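Local coordinates for protein protelomerase (Agrobacterium tumefaciens, PDB 4F43) that generates and protects the hairpin ends of the linear chromosome, probably by cutting replicated telomere DNA and rejoining its strands as closed hairpins, at residues Ile145-Glu157 / Pro259-Val271. The protein carries 1 engineered substitution. Sequence-based numbering, arbitrary orientation.
Sequences IGLIGMTGRAPYE and PKPYGLRHLYAEV. Engineered in segment 145-157: A154 (natural residue Arg). With nucleotides of chain B.
L264 and Y268, one turn apart on helix 263-276, and R265 beside them receive the end of helix 140-151 in the catalytic domain of this telomere resolvase, an example of how a glycine turn lets two helices converge beside bound DNA. G152 leaves the helix with positive phi and lays its CA over the face of the Y268 ring, a CH-pi contact 3.6 Å from the centroid. T151 O lies over the same ring, 3.1 Å from Y268 CZ, while the R153 guanidinium stands almost perpendicular to it. R153 NH1 makes a weak hydrogen bond to Y268 OH at 3.3 Å; its stronger partner is I290 O, and Y268 OH is also hydrogen-bonded to P201 O. One turn earlier on each helix, L264 CB packs against I148 CG2 at 3.8 Å, and the axes of segments 145-151 and 263-271 run at 30°. Toward the DNA, Y156 N binds OP1 of DT23 of chain B and Y262 N binds OP1 of DG24 of chain B, each segment giving one backbone N-H to one of two successive phosphates. The engineered A154 (Arg in the natural protein) has its CB 3.7 Å from OP1 of DT23 of chain B. R265 sets CG anti to its backbone N (chi1 -168°) and runs extended to NE, which brings NH1 to the turn, where it donates to G152 O at 2.5 Å through a bent N-H...O angle of 138°.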
loop_
_atom_site.group_PDB
_atom_site.type_symbol
_atom_site.label_atom_id
_atom_site.label_comp_id
_atom_site.label_asym_id
_atom_site.label_seq_id
_atom_site.Cartn_x
_atom_site.Cartn_y
_atom_site.Cartn_z
ATOM N N ILE A 145 11.354 -6.468 -6.898
ATOM C CA ILE A 145 10.698 -7.612 -6.270
ATOM C C ILE A 145 11.544 -8.189 -5.139
ATOM O O ILE A 145 11.060 -8.387 -4.020
ATOM C CB ILE A 145 10.434 -8.731 -7.291
ATOM C CG1 ILE A 145 9.624 -8.198 -8.471
ATOM C CG2 ILE A 145 9.718 -9.901 -6.628
ATOM C CD1 ILE A 145 9.692 -9.080 -9.690
ATOM N N GLY A 146 12.810 -8.456 -5.444
ATOM C CA GLY A 146 13.738 -8.984 -4.461
ATOM C C GLY A 146 13.891 -8.056 -3.274
ATOM O O GLY A 146 14.050 -8.503 -2.138
ATOM N N LEU A 147 13.839 -6.755 -3.541
ATOM C CA LEU A 147 13.933 -5.752 -2.489
ATOM C C LEU A 147 12.699 -5.805 -1.595
ATOM O O LEU A 147 12.803 -5.663 -0.379
ATOM C CB LEU A 147 14.100 -4.357 -3.093
ATOM C CG LEU A 147 15.218 -3.493 -2.511
ATOM C CD1 LEU A 147 16.462 -4.326 -2.273
ATOM C CD2 LEU A 147 15.527 -2.339 -3.450
ATOM N N ILE A 148 11.535 -6.013 -2.203
ATOM C CA ILE A 148 10.300 -6.182 -1.448
ATOM C C ILE A 148 10.398 -7.415 -0.560
ATOM O O ILE A 148 9.996 -7.389 0.604
ATOM C CB ILE A 148 9.075 -6.326 -2.374
ATOM C CG1 ILE A 148 8.880 -5.061 -3.208
ATOM C CG2 ILE A 148 7.819 -6.621 -1.566
ATOM C CD1 ILE A 148 7.715 -5.138 -4.171
ATOM N N GLY A 149 10.947 -8.492 -1.111
ATOM C CA GLY A 149 11.081 -9.733 -0.369
ATOM C C GLY A 149 12.079 -9.655 0.772
ATOM O O GLY A 149 11.898 -10.296 1.807
ATOM N N MET A 150 13.130 -8.862 0.589
ATOM C CA MET A 150 14.222 -8.796 1.559
ATOM C C MET A 150 14.042 -7.725 2.636
ATOM O O MET A 150 14.136 -8.015 3.828
ATOM C CB MET A 150 15.564 -8.602 0.847
ATOM C CG MET A 150 16.025 -9.802 0.023
ATOM S SD MET A 150 16.557 -11.215 1.016
ATOM C CE MET A 150 15.106 -12.264 0.954
ATOM N N THR A 151 13.793 -6.486 2.219
ATOM C CA THR A 151 13.670 -5.387 3.176
ATOM C C THR A 151 12.236 -5.199 3.669
ATOM O O THR A 151 12.004 -4.557 4.692
ATOM C CB THR A 151 14.212 -4.053 2.607
ATOM O OG1 THR A 151 14.517 -3.160 3.685
ATOM C CG2 THR A 151 13.196 -3.402 1.690
ATOM N N GLY A 152 11.279 -5.754 2.933
ATOM C CA GLY A 152 9.896 -5.783 3.371
ATOM C C GLY A 152 9.092 -4.516 3.158
ATOM O O GLY A 152 7.960 -4.413 3.627
ATOM N N ARG A 153 9.664 -3.546 2.452
ATOM C CA ARG A 153 8.941 -2.314 2.159
ATOM C C ARG A 153 7.880 -2.547 1.084
ATOM O O ARG A 153 7.973 -3.492 0.299
ATOM C CB ARG A 153 9.902 -1.201 1.733
ATOM C CG ARG A 153 10.952 -0.833 2.774
ATOM C CD ARG A 153 10.336 -0.615 4.147
ATOM N NE ARG A 153 10.538 -1.760 5.029
ATOM C CZ ARG A 153 10.067 -1.837 6.270
ATOM N NH1 ARG A 153 10.300 -2.916 7.004
ATOM N NH2 ARG A 153 9.360 -0.834 6.773
ATOM N N ALA A 154 6.873 -1.681 1.060
ATOM C CA ALA A 154 5.785 -1.780 0.094
ATOM C C ALA A 154 6.272 -1.411 -1.305
ATOM O O ALA A 154 7.227 -0.648 -1.447
ATOM C CB ALA A 154 4.631 -0.877 0.517
ATOM N N PRO A 155 5.621 -1.965 -2.344
ATOM C CA PRO A 155 5.954 -1.683 -3.746
ATOM C C PRO A 155 6.054 -0.189 -4.059
ATOM O O PRO A 155 6.968 0.216 -4.775
ATOM C CB PRO A 155 4.781 -2.303 -4.504
ATOM C CG PRO A 155 4.379 -3.454 -3.654
ATOM C CD PRO A 155 4.581 -3.004 -2.230
ATOM N N TYR A 156 5.134 0.612 -3.534
ATOM C CA TYR A 156 5.173 2.053 -3.756
ATOM C C TYR A 156 6.432 2.650 -3.133
ATOM O O TYR A 156 7.157 3.411 -3.777
ATOM C CB TYR A 156 3.922 2.722 -3.183
ATOM C CG TYR A 156 3.800 4.188 -3.518
ATOM C CD1 TYR A 156 3.591 4.606 -4.826
ATOM C CD2 TYR A 156 3.885 5.158 -2.526
ATOM C CE1 TYR A 156 3.478 5.947 -5.138
ATOM C CE2 TYR A 156 3.771 6.502 -2.829
ATOM C CZ TYR A 156 3.567 6.891 -4.136
ATOM O OH TYR A 156 3.454 8.227 -4.442
ATOM N N GLU A 157 6.688 2.283 -1.880
ATOM C CA GLU A 157 7.877 2.734 -1.168
ATOM C C GLU A 157 9.144 2.311 -1.903
ATOM O O GLU A 157 10.015 3.133 -2.178
ATOM C CB GLU A 157 7.894 2.168 0.252
ATOM C CG GLU A 157 6.714 2.592 1.112
ATOM C CD GLU A 157 6.648 1.831 2.422
ATOM O OE1 GLU A 157 7.332 0.793 2.541
ATOM O OE2 GLU A 157 5.914 2.271 3.331
ATOM N N PRO A 259 0.294 -16.004 -5.636
ATOM C CA PRO A 259 1.395 -15.082 -5.338
ATOM C C PRO A 259 1.031 -13.620 -5.590
ATOM O O PRO A 259 0.690 -13.250 -6.713
ATOM C CB PRO A 259 2.488 -15.523 -6.317
ATOM C CG PRO A 259 2.195 -16.953 -6.586
ATOM C CD PRO A 259 0.699 -17.051 -6.590
ATOM N N LYS A 260 1.106 -12.805 -4.544
ATOM C CA LYS A 260 0.895 -11.368 -4.662
ATOM C C LYS A 260 2.045 -10.620 -3.992
ATOM O O LYS A 260 2.576 -11.077 -2.980
ATOM C CB LYS A 260 -0.452 -10.962 -4.055
ATOM C CG LYS A 260 -1.642 -11.203 -4.977
ATOM C CD LYS A 260 -2.557 -12.303 -4.459
ATOM C CE LYS A 260 -3.693 -11.740 -3.615
ATOM N NZ LYS A 260 -3.219 -11.047 -2.384
ATOM N N PRO A 261 2.440 -9.469 -4.563
ATOM C CA PRO A 261 3.581 -8.670 -4.097
ATOM C C PRO A 261 3.532 -8.302 -2.615
ATOM O O PRO A 261 4.584 -8.120 -2.003
ATOM C CB PRO A 261 3.486 -7.403 -4.951
ATOM C CG PRO A 261 2.830 -7.856 -6.207
ATOM C CD PRO A 261 1.837 -8.904 -5.784
ATOM N N TYR A 262 2.335 -8.195 -2.048
ATOM C CA TYR A 262 2.197 -7.774 -0.657
ATOM C C TYR A 262 2.392 -8.927 0.326
ATOM O O TYR A 262 2.625 -8.709 1.515
ATOM C CB TYR A 262 0.850 -7.085 -0.423
ATOM C CG TYR A 262 0.889 -6.035 0.667
ATOM C CD1 TYR A 262 1.225 -4.719 0.377
ATOM C CD2 TYR A 262 0.600 -6.362 1.986
ATOM C CE1 TYR A 262 1.265 -3.755 1.370
ATOM C CE2 TYR A 262 0.638 -5.405 2.985
ATOM C CZ TYR A 262 0.972 -4.104 2.672
ATOM O OH TYR A 262 1.010 -3.149 3.662
ATOM N N GLY A 263 2.301 -10.155 -0.175
ATOM C CA GLY A 263 2.533 -11.329 0.646
ATOM C C GLY A 263 3.967 -11.393 1.138
ATOM O O GLY A 263 4.252 -11.958 2.196
ATOM N N LEU A 264 4.872 -10.801 0.364
ATOM C CA LEU A 264 6.287 -10.760 0.714
ATOM C C LEU A 264 6.526 -9.905 1.954
ATOM O O LEU A 264 7.498 -10.104 2.677
ATOM C CB LEU A 264 7.106 -10.220 -0.460
ATOM C CG LEU A 264 7.024 -11.013 -1.766
ATOM C CD1 LEU A 264 7.798 -10.310 -2.870
ATOM C CD2 LEU A 264 7.544 -12.425 -1.562
ATOM N N ARG A 265 5.632 -8.949 2.189
ATOM C CA ARG A 265 5.709 -8.084 3.360
ATOM C C ARG A 265 5.283 -8.856 4.606
ATOM O O ARG A 265 5.916 -8.762 5.664
ATOM C CB ARG A 265 4.826 -6.849 3.155
ATOM C CG ARG A 265 5.026 -5.739 4.173
ATOM C CD ARG A 265 4.565 -4.406 3.597
ATOM N NE ARG A 265 4.326 -3.398 4.625
ATOM C CZ ARG A 265 5.251 -2.565 5.092
ATOM N NH1 ARG A 265 6.492 -2.620 4.628
ATOM N NH2 ARG A 265 4.933 -1.680 6.028
ATOM N N HIS A 266 4.207 -9.626 4.466
ATOM C CA HIS A 266 3.741 -10.511 5.526
ATOM C C HIS A 266 4.825 -11.518 5.895
ATOM O O HIS A 266 5.166 -11.683 7.071
ATOM C CB HIS A 266 2.483 -11.261 5.077
ATOM C CG HIS A 266 1.283 -10.384 4.895
ATOM N ND1 HIS A 266 0.012 -10.892 4.735
ATOM C CD2 HIS A 266 1.159 -9.038 4.846
ATOM C CE1 HIS A 266 -0.844 -9.896 4.599
ATOM N NE2 HIS A 266 -0.174 -8.760 4.661
ATOM N N LEU A 267 5.362 -12.186 4.877
ATOM C CA LEU A 267 6.420 -13.170 5.074
ATOM C C LEU A 267 7.658 -12.527 5.693
ATOM O O LEU A 267 8.333 -13.132 6.526
ATOM C CB LEU A 267 6.778 -13.844 3.749
ATOM C CG LEU A 267 7.803 -14.976 3.824
ATOM C CD1 LEU A 267 7.315 -16.077 4.755
ATOM C CD2 LEU A 267 8.094 -15.530 2.437
ATOM N N TYR A 268 7.948 -11.298 5.278
ATOM C CA TYR A 268 9.039 -10.525 5.859
ATOM C C TYR A 268 8.822 -10.347 7.359
ATOM O O TYR A 268 9.734 -10.578 8.163
ATOM C CB TYR A 268 9.145 -9.167 5.163
ATOM C CG TYR A 268 10.007 -8.156 5.880
ATOM C CD1 TYR A 268 11.388 -8.289 5.913
ATOM C CD2 TYR A 268 9.438 -7.056 6.508
ATOM C CE1 TYR A 268 12.178 -7.361 6.563
ATOM C CE2 TYR A 268 10.219 -6.122 7.154
ATOM C CZ TYR A 268 11.585 -6.280 7.183
ATOM O OH TYR A 268 12.361 -5.349 7.832
ATOM N N ALA A 269 7.606 -9.950 7.725
ATOM C CA ALA A 269 7.237 -9.791 9.128
ATOM C C ALA A 269 7.432 -11.084 9.916
ATOM O O ALA A 269 8.134 -11.108 10.935
ATOM C CB ALA A 269 5.802 -9.308 9.246
ATOM N N GLU A 270 6.818 -12.156 9.425
ATOM C CA GLU A 270 6.865 -13.455 10.091
ATOM C C GLU A 270 8.296 -13.953 10.289
ATOM O O GLU A 270 8.673 -14.371 11.387
ATOM C CB GLU A 270 6.067 -14.482 9.286
ATOM C CG GLU A 270 5.701 -15.737 10.057
ATOM C CD GLU A 270 4.476 -15.546 10.931
ATOM O OE1 GLU A 270 3.933 -14.421 10.961
ATOM O OE2 GLU A 270 4.049 -16.521 11.584
ATOM N N VAL A 271 9.088 -13.903 9.222
ATOM C CA VAL A 271 10.461 -14.399 9.259
ATOM C C VAL A 271 11.365 -13.551 10.152
ATOM O O VAL A 271 12.107 -14.086 10.979
ATOM C CB VAL A 271 11.068 -14.501 7.844
ATOM C CG1 VAL A 271 12.554 -14.818 7.922
ATOM C CG2 VAL A 271 10.337 -15.556 7.029
ATOM P P DT B 23 1.428 0.214 -3.083
ATOM O OP1 DT B 23 2.755 -0.280 -2.652
ATOM O OP2 DT B 23 1.292 0.950 -4.357
ATOM O "O5'" DT B 23 0.415 -1.023 -3.120
ATOM C "C5'" DT B 23 0.372 -1.942 -2.034
ATOM C "C4'" DT B 23 -0.727 -2.970 -2.241
ATOM O "O4'" DT B 23 -1.994 -2.287 -2.427
ATOM C "C3'" DT B 23 -0.558 -3.872 -3.463
ATOM O "O3'" DT B 23 -0.914 -5.209 -3.125
ATOM C "C2'" DT B 23 -1.533 -3.281 -4.473
ATOM C "C1'" DT B 23 -2.654 -2.864 -3.534
ATOM N N1 DT B 23 -3.616 -1.883 -4.112
ATOM C C2 DT B 23 -4.921 -2.276 -4.288
ATOM O O2 DT B 23 -5.327 -3.384 -3.996
ATOM N N3 DT B 23 -5.739 -1.318 -4.821
ATOM C C4 DT B 23 -5.400 -0.033 -5.192
ATOM O O4 DT B 23 -6.227 0.745 -5.664
ATOM C C5 DT B 23 -4.017 0.317 -4.982
ATOM C C7 DT B 23 -3.517 1.685 -5.344
ATOM C C6 DT B 23 -3.203 -0.612 -4.460
ATOM P P DG B 24 -0.733 -6.393 -4.196
ATOM O OP1 DG B 24 -0.412 -7.635 -3.455
ATOM O OP2 DG B 24 0.173 -5.910 -5.263
ATOM O "O5'" DG B 24 -2.191 -6.554 -4.830
ATOM C "C5'" DG B 24 -3.227 -7.157 -4.063
ATOM C "C4'" DG B 24 -4.493 -7.319 -4.886
ATOM O "O4'" DG B 24 -5.018 -6.015 -5.245
ATOM C "C3'" DG B 24 -4.328 -8.075 -6.205
ATOM O "O3'" DG B 24 -5.421 -8.971 -6.364
ATOM C "C2'" DG B 24 -4.370 -6.964 -7.251
ATOM C "C1'" DG B 24 -5.411 -6.070 -6.601
ATOM N N9 DG B 24 -5.501 -4.721 -7.157
ATOM C C8 DG B 24 -4.542 -3.737 -7.187
ATOM N N7 DG B 24 -4.950 -2.635 -7.761
ATOM C C5 DG B 24 -6.262 -2.905 -8.133
ATOM C C6 DG B 24 -7.225 -2.101 -8.793
ATOM O O6 DG B 24 -7.115 -0.935 -9.201
ATOM N N1 DG B 24 -8.431 -2.782 -8.968
ATOM C C2 DG B 24 -8.671 -4.073 -8.559
ATOM N N2 DG B 24 -9.888 -4.569 -8.810
ATOM N N3 DG B 24 -7.781 -4.833 -7.942
ATOM C C4 DG B 24 -6.608 -4.185 -7.765
ATOM P P DA B 13 -4.107 -6.709 3.770
ATOM O OP1 DA B 13 -2.872 -7.338 3.251
ATOM O OP2 DA B 13 -4.998 -7.466 4.674
ATOM O "O5'" DA B 13 -3.708 -5.347 4.505
ATOM C "C5'" DA B 13 -3.043 -4.322 3.778
ATOM C "C4'" DA B 13 -2.790 -3.118 4.666
ATOM O "O4'" DA B 13 -3.833 -2.134 4.450
ATOM C "C3'" DA B 13 -2.796 -3.411 6.163
ATOM O "O3'" DA B 13 -1.832 -2.593 6.812
ATOM C "C2'" DA B 13 -4.212 -3.033 6.580
ATOM C "C1'" DA B 13 -4.456 -1.828 5.680
ATOM N N9 DA B 13 -5.863 -1.546 5.418
ATOM C C8 DA B 13 -6.914 -2.419 5.451
ATOM N N7 DA B 13 -8.068 -1.864 5.165
ATOM C C5 DA B 13 -7.753 -0.535 4.929
ATOM C C6 DA B 13 -8.528 0.587 4.576
ATOM N N6 DA B 13 -9.854 0.560 4.391
ATOM N N1 DA B 13 -7.883 1.759 4.420
ATOM C C2 DA B 13 -6.560 1.811 4.602
ATOM N N3 DA B 13 -5.728 0.827 4.931
ATOM C C4 DA B 13 -6.395 -0.327 5.080
HETATM O O HOH W 1 7.023 0.124 5.484
#